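Local coordinates for PFC0360w protein (Plasmodium falciparum, PDB 3NI8) that probably activates the ATPase of the Hsp90 chaperone, as a malaria-parasite member of the AHA1 family, at residues V29-A41 with E73-E85. Numbering follows the deposited sequence. Where two conformers were deposited one is given.
Sequences VPPEVLFNAFTDA and EFTEITKPHKIVE. With IPA (isopropyl alcohol), chain B.
Phe-35 projects from helix 31-39 into the turn joining strands 70-78 and 82-89, where a CG anti to the backbone N (chi1 -179°) carries its ring against Lys-79 and Pro-80. The Lys-79 side chain crosses that of Phe-35 at about a right angle and lays its extended aliphatic part over one face: its CG sits 4.0 Å from the ring centroid and 25° off the normal, a CH-pi contact. CG2 of Thr-39 lies over the opposite face, toward the rim, and its OG1 bonds back to Phe-35 O at 2.8 Å, from above the carbonyl plane. Ile-77 CG2 meets the ring edge, 3.7 Å from Phe-35 CZ, and Lys-82 O also lies near the ring plane. Ile-83 divides its two branches, CG2 reaching Phe-35 CE1 at 3.5 Å and CD1 reaching Phe-38 CB. Pro-80, which follows a cis peptide bond, sets its CB 3.8 Å from Glu-32 CA. At the far end O2 of an isopropyl alcohol, probably from crystallisation, lies within hydrogen-bonding distance of both Glu-85 OE2 (2.6 Å) and Phe-38 O (2.7 Å). The helix runs 18° from strand 82-85, packing on the antiparallel sheet; Phe-104 of strand 98-106 also touches Phe-35, while Phe-38 meets Trp-140 and Phe-144 of helix 132-150.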
ATOM      1  N   VAL A  29     -11.801  13.556  -1.073  1.00 29.79           N
ATOM      2  CA  VAL A  29     -12.358  12.581  -1.963  1.00 30.08           C
ATOM      3  C   VAL A  29     -12.940  11.514  -1.011  1.00 30.25           C
ATOM      4  O   VAL A  29     -12.448  11.365   0.109  1.00 29.64           O
ATOM      5  CB  VAL A  29     -11.214  12.065  -2.911  1.00 30.12           C
ATOM      6  CG1 VAL A  29     -10.724  10.663  -2.520  1.00 30.25           C
ATOM      7  CG2 VAL A  29     -11.641  12.134  -4.341  1.00 29.98           C
ATOM      8  N   PRO A  30     -14.008  10.802  -1.430  1.00 30.56           N
ATOM      9  CA  PRO A  30     -14.665   9.850  -0.532  1.00 30.56           C
ATOM     10  C   PRO A  30     -13.906   8.511  -0.444  1.00 30.70           C
ATOM     11  O   PRO A  30     -13.141   8.187  -1.356  1.00 30.96           O
ATOM     12  CB  PRO A  30     -16.031   9.654  -1.193  1.00 30.63           C
ATOM     13  CG  PRO A  30     -15.744   9.797  -2.655  1.00 30.19           C
ATOM     14  CD  PRO A  30     -14.642  10.820  -2.768  1.00 30.78           C
ATOM     15  N   PRO A  31     -14.136   7.719   0.633  1.00 30.48           N
ATOM     16  CA  PRO A  31     -13.331   6.503   0.904  1.00 29.43           C
ATOM     17  C   PRO A  31     -13.217   5.483  -0.233  1.00 28.73           C
ATOM     18  O   PRO A  31     -12.129   4.915  -0.434  1.00 28.60           O
ATOM     19  CB  PRO A  31     -14.039   5.860   2.105  1.00 29.38           C
ATOM     20  CG  PRO A  31     -14.773   6.986   2.763  1.00 30.88           C
ATOM     21  CD  PRO A  31     -15.183   7.927   1.657  1.00 30.19           C
ATOM     22  N   GLU A  32     -14.319   5.263  -0.957  0.50 28.19           N
ATOM     23  CA  GLU A  32     -14.393   4.229  -2.005  0.50 27.57           C
ATOM     24  C   GLU A  32     -13.363   4.429  -3.110  0.50 27.45           C
ATOM     25  O   GLU A  32     -12.828   3.463  -3.664  0.50 27.37           O
ATOM     26  CB  GLU A  32     -15.799   4.163  -2.609  0.50 27.56           C
ATOM     27  CG  GLU A  32     -16.304   5.474  -3.218  0.50 26.97           C
ATOM     28  CD  GLU A  32     -17.481   5.255  -4.138  0.50 26.00           C
ATOM     29  OE1 GLU A  32     -17.377   4.330  -4.968  0.50 27.44           O
ATOM     30  OE2 GLU A  32     -18.498   5.981  -4.034  0.50 24.32           O
ATOM     31  N   VAL A  33     -13.086   5.692  -3.410  1.00 27.26           N
ATOM     32  CA  VAL A  33     -12.132   6.069  -4.437  1.00 26.94           C
ATOM     33  C   VAL A  33     -10.699   5.754  -3.959  1.00 26.53           C
ATOM     34  O   VAL A  33      -9.867   5.261  -4.724  1.00 26.27           O
ATOM     35  CB  VAL A  33     -12.382   7.568  -4.820  1.00 27.09           C
ATOM     36  CG1 VAL A  33     -11.139   8.295  -5.211  1.00 27.59           C
ATOM     37  CG2 VAL A  33     -13.411   7.667  -5.926  1.00 27.18           C
ATOM     38  N   LEU A  34     -10.417   6.020  -2.688  1.00 26.13           N
ATOM     39  CA  LEU A  34      -9.120   5.643  -2.123  1.00 25.98           C
ATOM     40  C   LEU A  34      -8.974   4.123  -1.992  1.00 25.97           C
ATOM     41  O   LEU A  34      -7.919   3.570  -2.322  1.00 26.56           O
ATOM     42  CB  LEU A  34      -8.884   6.323  -0.786  1.00 25.88           C
ATOM     43  CG  LEU A  34      -8.721   7.836  -0.855  1.00 26.01           C
ATOM     44  CD1 LEU A  34      -8.537   8.379   0.527  1.00 24.36           C
ATOM     45  CD2 LEU A  34      -7.517   8.187  -1.771  1.00 27.43           C
ATOM     46  N   PHE A  35     -10.040   3.459  -1.534  1.00 25.13           N
ATOM     47  CA  PHE A  35     -10.109   1.992  -1.488  1.00 24.38           C
ATOM     48  C   PHE A  35      -9.828   1.354  -2.861  1.00 23.62           C
ATOM     49  O   PHE A  35      -9.044   0.398  -2.955  1.00 24.03           O
ATOM     50  CB  PHE A  35     -11.481   1.540  -0.938  1.00 24.82           C
ATOM     51  CG  PHE A  35     -11.641   0.040  -0.829  1.00 24.69           C
ATOM     52  CD1 PHE A  35     -11.332  -0.620   0.352  1.00 24.98           C
ATOM     53  CD2 PHE A  35     -12.117  -0.708  -1.914  1.00 25.73           C
ATOM     54  CE1 PHE A  35     -11.493  -2.023   0.460  1.00 24.82           C
ATOM     55  CE2 PHE A  35     -12.259  -2.102  -1.834  1.00 25.56           C
ATOM     56  CZ  PHE A  35     -11.951  -2.758  -0.634  1.00 26.02           C
ATOM     57  N   ASN A  36     -10.483   1.874  -3.903  0.50 22.83           N
ATOM     58  CA  ASN A  36     -10.220   1.464  -5.293  0.50 21.87           C
ATOM     59  C   ASN A  36      -8.740   1.547  -5.611  0.50 21.68           C
ATOM     60  O   ASN A  36      -8.152   0.612  -6.147  0.50 21.67           O
ATOM     61  CB  ASN A  36     -10.992   2.330  -6.306  0.50 20.94           C
ATOM     62  CG  ASN A  36     -10.578   2.049  -7.760  0.50 19.81           C
ATOM     63  OD1 ASN A  36      -9.778   2.785  -8.349  0.50 17.54           O
ATOM     64  ND2 ASN A  36     -11.128   0.984  -8.339  0.50 15.93           N
ATOM     65  N   ALA A  37      -8.140   2.668  -5.252  1.00 21.59           N
ATOM     66  CA  ALA A  37      -6.759   2.933  -5.631  1.00 21.76           C
ATOM     67  C   ALA A  37      -5.790   1.868  -5.078  1.00 22.39           C
ATOM     68  O   ALA A  37      -4.719   1.614  -5.689  1.00 22.73           O
ATOM     69  CB  ALA A  37      -6.334   4.332  -5.174  1.00 21.42           C
ATOM     70  N   PHE A  38      -6.142   1.267  -3.930  1.00 21.76           N
ATOM     71  CA  PHE A  38      -5.291   0.266  -3.317  1.00 21.80           C
ATOM     72  C   PHE A  38      -5.556  -1.156  -3.812  1.00 22.70           C
ATOM     73  O   PHE A  38      -4.717  -2.054  -3.584  1.00 22.93           O
ATOM     74  CB  PHE A  38      -5.403   0.303  -1.796  1.00 21.70           C
ATOM     75  CG  PHE A  38      -4.543   1.351  -1.153  1.00 20.98           C
ATOM     76  CD1 PHE A  38      -3.310   1.015  -0.611  1.00 17.62           C
ATOM     77  CD2 PHE A  38      -4.972   2.681  -1.090  1.00 19.06           C
ATOM     78  CE1 PHE A  38      -2.510   1.987  -0.036  1.00 18.31           C
ATOM     79  CE2 PHE A  38      -4.184   3.652  -0.508  1.00 18.50           C
ATOM     80  CZ  PHE A  38      -2.955   3.311   0.027  1.00 17.97           C
ATOM     81  N   THR A  39      -6.689  -1.368  -4.486  1.00 22.52           N
ATOM     82  CA  THR A  39      -7.153  -2.724  -4.764  1.00 23.31           C
ATOM     83  C   THR A  39      -7.481  -3.019  -6.238  1.00 23.83           C
ATOM     84  O   THR A  39      -7.926  -4.123  -6.586  1.00 23.66           O
ATOM     85  CB  THR A  39      -8.422  -3.033  -3.950  1.00 23.64           C
ATOM     86  OG1 THR A  39      -9.427  -2.064  -4.274  1.00 24.34           O
ATOM     87  CG2 THR A  39      -8.151  -3.000  -2.449  1.00 23.08           C
ATOM     88  N   ASP A  40      -7.293  -2.028  -7.096  1.00 24.47           N
ATOM     89  CA  ASP A  40      -7.671  -2.136  -8.494  1.00 25.14           C
ATOM     90  C   ASP A  40      -6.415  -2.124  -9.366  1.00 25.48           C
ATOM     91  O   ASP A  40      -5.649  -1.138  -9.379  1.00 25.50           O
ATOM     92  CB  ASP A  40      -8.601  -0.985  -8.842  1.00 25.05           C
ATOM     93  CG  ASP A  40      -9.018  -0.965 -10.296  1.00 28.24           C
ATOM     94  OD1 ASP A  40      -8.216  -1.330 -11.194  1.00 30.27           O
ATOM     95  OD2 ASP A  40     -10.170  -0.533 -10.538  1.00 32.56           O
ATOM     96  N   ALA A  41      -6.224  -3.221 -10.097  1.00 25.66           N
ATOM     97  CA  ALA A  41      -5.025  -3.428 -10.901  1.00 26.44           C
ATOM     98  C   ALA A  41      -4.736  -2.260 -11.852  1.00 27.08           C
ATOM     99  O   ALA A  41      -3.570  -1.842 -11.990  1.00 26.64           O
ATOM    100  CB  ALA A  41      -5.103  -4.750 -11.657  1.00 25.87           C
ATOM    101  N   GLU A  73      -0.532 -10.551  -0.365  1.00 24.30           N
ATOM    102  CA  GLU A  73      -1.731 -11.346  -0.272  1.00 24.85           C
ATOM    103  C   GLU A  73      -2.725 -10.583   0.611  1.00 24.53           C
ATOM    104  O   GLU A  73      -2.376 -10.087   1.686  1.00 24.90           O
ATOM    105  CB  GLU A  73      -1.385 -12.697   0.334  1.00 25.19           C
ATOM    106  CG  GLU A  73      -2.577 -13.527   0.820  1.00 29.56           C
ATOM    107  CD  GLU A  73      -2.154 -14.862   1.434  1.00 34.32           C
ATOM    108  OE1 GLU A  73      -2.993 -15.491   2.145  1.00 37.82           O
ATOM    109  OE2 GLU A  73      -0.985 -15.275   1.207  1.00 34.77           O
ATOM    110  N   PHE A  74      -3.943 -10.439   0.111  1.00 24.19           N
ATOM    111  CA  PHE A  74      -5.030  -9.817   0.864  1.00 24.27           C
ATOM    112  C   PHE A  74      -5.510 -10.752   1.958  1.00 24.01           C
ATOM    113  O   PHE A  74      -5.782 -11.925   1.699  1.00 24.02           O
ATOM    114  CB  PHE A  74      -6.204  -9.467  -0.064  1.00 24.06           C
ATOM    115  CG  PHE A  74      -5.843  -8.516  -1.186  1.00 23.79           C
ATOM    116  CD1 PHE A  74      -5.561  -7.185  -0.921  1.00 22.49           C
ATOM    117  CD2 PHE A  74      -5.820  -8.956  -2.517  1.00 24.56           C
ATOM    118  CE1 PHE A  74      -5.242  -6.291  -1.960  1.00 22.35           C
ATOM    119  CE2 PHE A  74      -5.498  -8.070  -3.577  1.00 23.84           C
ATOM    120  CZ  PHE A  74      -5.217  -6.734  -3.292  1.00 22.87           C
ATOM    121  N   THR A  75      -5.605 -10.237   3.180  1.00 24.58           N
ATOM    122  CA  THR A  75      -6.005 -11.067   4.333  1.00 24.83           C
ATOM    123  C   THR A  75      -7.277 -10.550   4.984  1.00 25.81           C
ATOM    124  O   THR A  75      -7.897 -11.257   5.778  1.00 27.15           O
ATOM    125  CB  THR A  75      -4.874 -11.248   5.387  1.00 24.38           C
ATOM    126  OG1 THR A  75      -4.593 -10.006   6.033  1.00 23.09           O
ATOM    127  CG2 THR A  75      -3.586 -11.764   4.746  1.00 23.48           C
ATOM    128  N   GLU A  76      -7.679  -9.331   4.621  1.00 26.19           N
ATOM    129  CA  GLU A  76      -8.948  -8.746   5.061  1.00 26.17           C
ATOM    130  C   GLU A  76      -9.403  -7.653   4.093  1.00 25.75           C
ATOM    131  O   GLU A  76      -8.688  -6.674   3.827  1.00 25.58           O
ATOM    132  CB  GLU A  76      -8.839  -8.175   6.482  1.00 26.10           C
ATOM    133  CG  GLU A  76     -10.222  -7.864   7.128  1.00 28.49           C
ATOM    134  CD  GLU A  76     -10.155  -6.945   8.357  1.00 29.20           C
ATOM    135  OE1 GLU A  76      -9.277  -7.122   9.235  1.00 28.59           O
ATOM    136  OE2 GLU A  76     -10.998  -6.027   8.437  1.00 31.29           O
ATOM    137  N   ILE A  77     -10.601  -7.830   3.562  1.00 25.80           N
ATOM    138  CA  ILE A  77     -11.193  -6.842   2.658  1.00 25.30           C
ATOM    139  C   ILE A  77     -12.545  -6.417   3.177  1.00 25.31           C
ATOM    140  O   ILE A  77     -13.544  -7.109   2.948  1.00 24.63           O
ATOM    141  CB  ILE A  77     -11.331  -7.350   1.202  1.00 25.03           C
ATOM    142  CG1 ILE A  77      -9.955  -7.676   0.612  1.00 23.69           C
ATOM    143  CG2 ILE A  77     -11.997  -6.273   0.353  1.00 24.60           C
ATOM    144  CD1 ILE A  77      -9.998  -8.664  -0.493  1.00 20.68           C
ATOM    145  N   THR A  78     -12.547  -5.282   3.883  1.00 25.90           N
ATOM    146  CA  THR A  78     -13.761  -4.658   4.412  1.00 26.69           C
ATOM    147  C   THR A  78     -14.044  -3.369   3.632  1.00 26.98           C
ATOM    148  O   THR A  78     -13.642  -2.281   4.045  1.00 27.29           O
ATOM    149  CB  THR A  78     -13.620  -4.337   5.922  1.00 27.31           C
ATOM    150  OG1 THR A  78     -12.942  -5.411   6.599  1.00 27.90           O
ATOM    151  CG2 THR A  78     -15.008  -4.109   6.574  1.00 27.41           C
ATOM    152  N   LYS A  79     -14.707  -3.506   2.490  1.00 27.54           N
ATOM    153  CA  LYS A  79     -15.008  -2.385   1.586  1.00 28.39           C
ATOM    154  C   LYS A  79     -16.068  -1.441   2.146  1.00 28.49           C
ATOM    155  O   LYS A  79     -17.114  -1.932   2.605  1.00 28.91           O
ATOM    156  CB  LYS A  79     -15.513  -2.926   0.239  1.00 28.58           C
ATOM    157  CG  LYS A  79     -15.722  -1.853  -0.859  1.00 29.28           C
ATOM    158  CD  LYS A  79     -15.771  -2.491  -2.248  1.00 29.59           C
ATOM    159  CE  LYS A  79     -16.244  -1.510  -3.326  1.00 29.86           C
ATOM    160  NZ  LYS A  79     -16.047  -2.153  -4.669  1.00 29.40           N
ATOM    161  N   PRO A  80     -15.832  -0.099   2.091  1.00 28.53           N
ATOM    162  CA  PRO A  80     -14.631   0.634   1.623  1.00 28.70           C
ATOM    163  C   PRO A  80     -13.693   1.201   2.735  1.00 28.82           C
ATOM    164  O   PRO A  80     -12.944   2.172   2.498  1.00 28.89           O
ATOM    165  CB  PRO A  80     -15.251   1.796   0.825  1.00 28.54           C
ATOM    166  CG  PRO A  80     -16.515   2.138   1.600  1.00 28.83           C
ATOM    167  CD  PRO A  80     -16.962   0.838   2.308  1.00 28.61           C
ATOM    168  N   HIS A  81     -13.731   0.573   3.910  0.50 28.82           N
ATOM    169  CA  HIS A  81     -13.137   1.125   5.129  0.50 28.72           C
ATOM    170  C   HIS A  81     -11.727   0.630   5.480  0.50 28.34           C
ATOM    171  O   HIS A  81     -10.914   1.398   6.003  0.50 28.20           O
ATOM    172  CB  HIS A  81     -14.082   0.897   6.313  0.50 28.68           C
ATOM    173  CG  HIS A  81     -15.340   1.704   6.237  0.50 29.71           C
ATOM    174  ND1 HIS A  81     -16.594   1.131   6.181  0.50 29.96           N
ATOM    175  CD2 HIS A  81     -15.536   3.044   6.191  0.50 30.10           C
ATOM    176  CE1 HIS A  81     -17.508   2.085   6.117  0.50 30.48           C
ATOM    177  NE2 HIS A  81     -16.890   3.254   6.116  0.50 30.22           N
ATOM    178  N   LYS A  82     -11.445  -0.636   5.188  1.00 27.86           N
ATOM    179  CA  LYS A  82     -10.193  -1.287   5.626  1.00 27.68           C
ATOM    180  C   LYS A  82      -9.745  -2.391   4.671  1.00 27.12           C
ATOM    181  O   LYS A  82     -10.569  -3.143   4.099  1.00 27.27           O
ATOM    182  CB  LYS A  82     -10.375  -1.910   7.024  1.00 27.60           C
ATOM    183  CG  LYS A  82      -9.241  -1.753   8.019  1.00 29.49           C
ATOM    184  CD  LYS A  82      -9.336  -2.824   9.118  1.00 33.68           C
ATOM    185  CE  LYS A  82      -8.953  -2.322  10.520  1.00 37.24           C
ATOM    186  NZ  LYS A  82      -8.043  -3.291  11.314  1.00 38.47           N
ATOM    187  N   ILE A  83      -8.431  -2.482   4.509  1.00 26.08           N
ATOM    188  CA  ILE A  83      -7.780  -3.656   3.945  1.00 25.14           C
ATOM    189  C   ILE A  83      -6.581  -4.020   4.822  1.00 23.42           C
ATOM    190  O   ILE A  83      -6.040  -3.177   5.508  1.00 22.67           O
ATOM    191  CB  ILE A  83      -7.367  -3.486   2.449  1.00 25.54           C
ATOM    192  CG1 ILE A  83      -6.718  -2.129   2.204  1.00 27.94           C
ATOM    193  CG2 ILE A  83      -8.560  -3.632   1.549  1.00 25.56           C
ATOM    194  CD1 ILE A  83      -6.132  -1.977   0.813  1.00 30.30           C
ATOM    195  N   VAL A  84      -6.232  -5.301   4.832  1.00 22.57           N
ATOM    196  CA  VAL A  84      -5.044  -5.823   5.518  1.00 21.47           C
ATOM    197  C   VAL A  84      -4.332  -6.764   4.549  1.00 21.48           C
ATOM    198  O   VAL A  84      -4.974  -7.531   3.823  1.00 20.81           O
ATOM    199  CB  VAL A  84      -5.397  -6.594   6.824  1.00 21.46           C
ATOM    200  CG1 VAL A  84      -4.108  -6.999   7.571  1.00 21.35           C
ATOM    201  CG2 VAL A  84      -6.317  -5.765   7.727  1.00 18.12           C
ATOM    202  N   GLU A  85      -3.008  -6.714   4.553  1.00 21.88           N
ATOM    203  CA  GLU A  85      -2.197  -7.479   3.593  1.00 22.45           C
ATOM    204  C   GLU A  85      -1.001  -8.107   4.266  1.00 22.45           C
ATOM    205  O   GLU A  85      -0.452  -7.514   5.189  1.00 22.28           O
ATOM    206  CB  GLU A  85      -1.663  -6.549   2.488  1.00 22.12           C
ATOM    207  CG  GLU A  85      -2.768  -5.830   1.718  1.00 22.69           C
ATOM    208  CD  GLU A  85      -2.252  -4.740   0.811  1.00 23.12           C
ATOM    209  OE1 GLU A  85      -1.039  -4.426   0.816  1.00 22.72           O
ATOM    210  OE2 GLU A  85      -3.084  -4.176   0.093  1.00 24.26           O
TER
HETATM  211  C1  IPA B 159      -1.956  -3.683  -3.514  1.00 28.26           C
HETATM  212  C2  IPA B 159      -1.651  -2.941  -2.208  1.00 28.45           C
HETATM  213  C3  IPA B 159      -0.513  -1.922  -2.279  1.00 26.51           C
HETATM  214  O2  IPA B 159      -2.827  -2.353  -1.713  1.00 29.74           O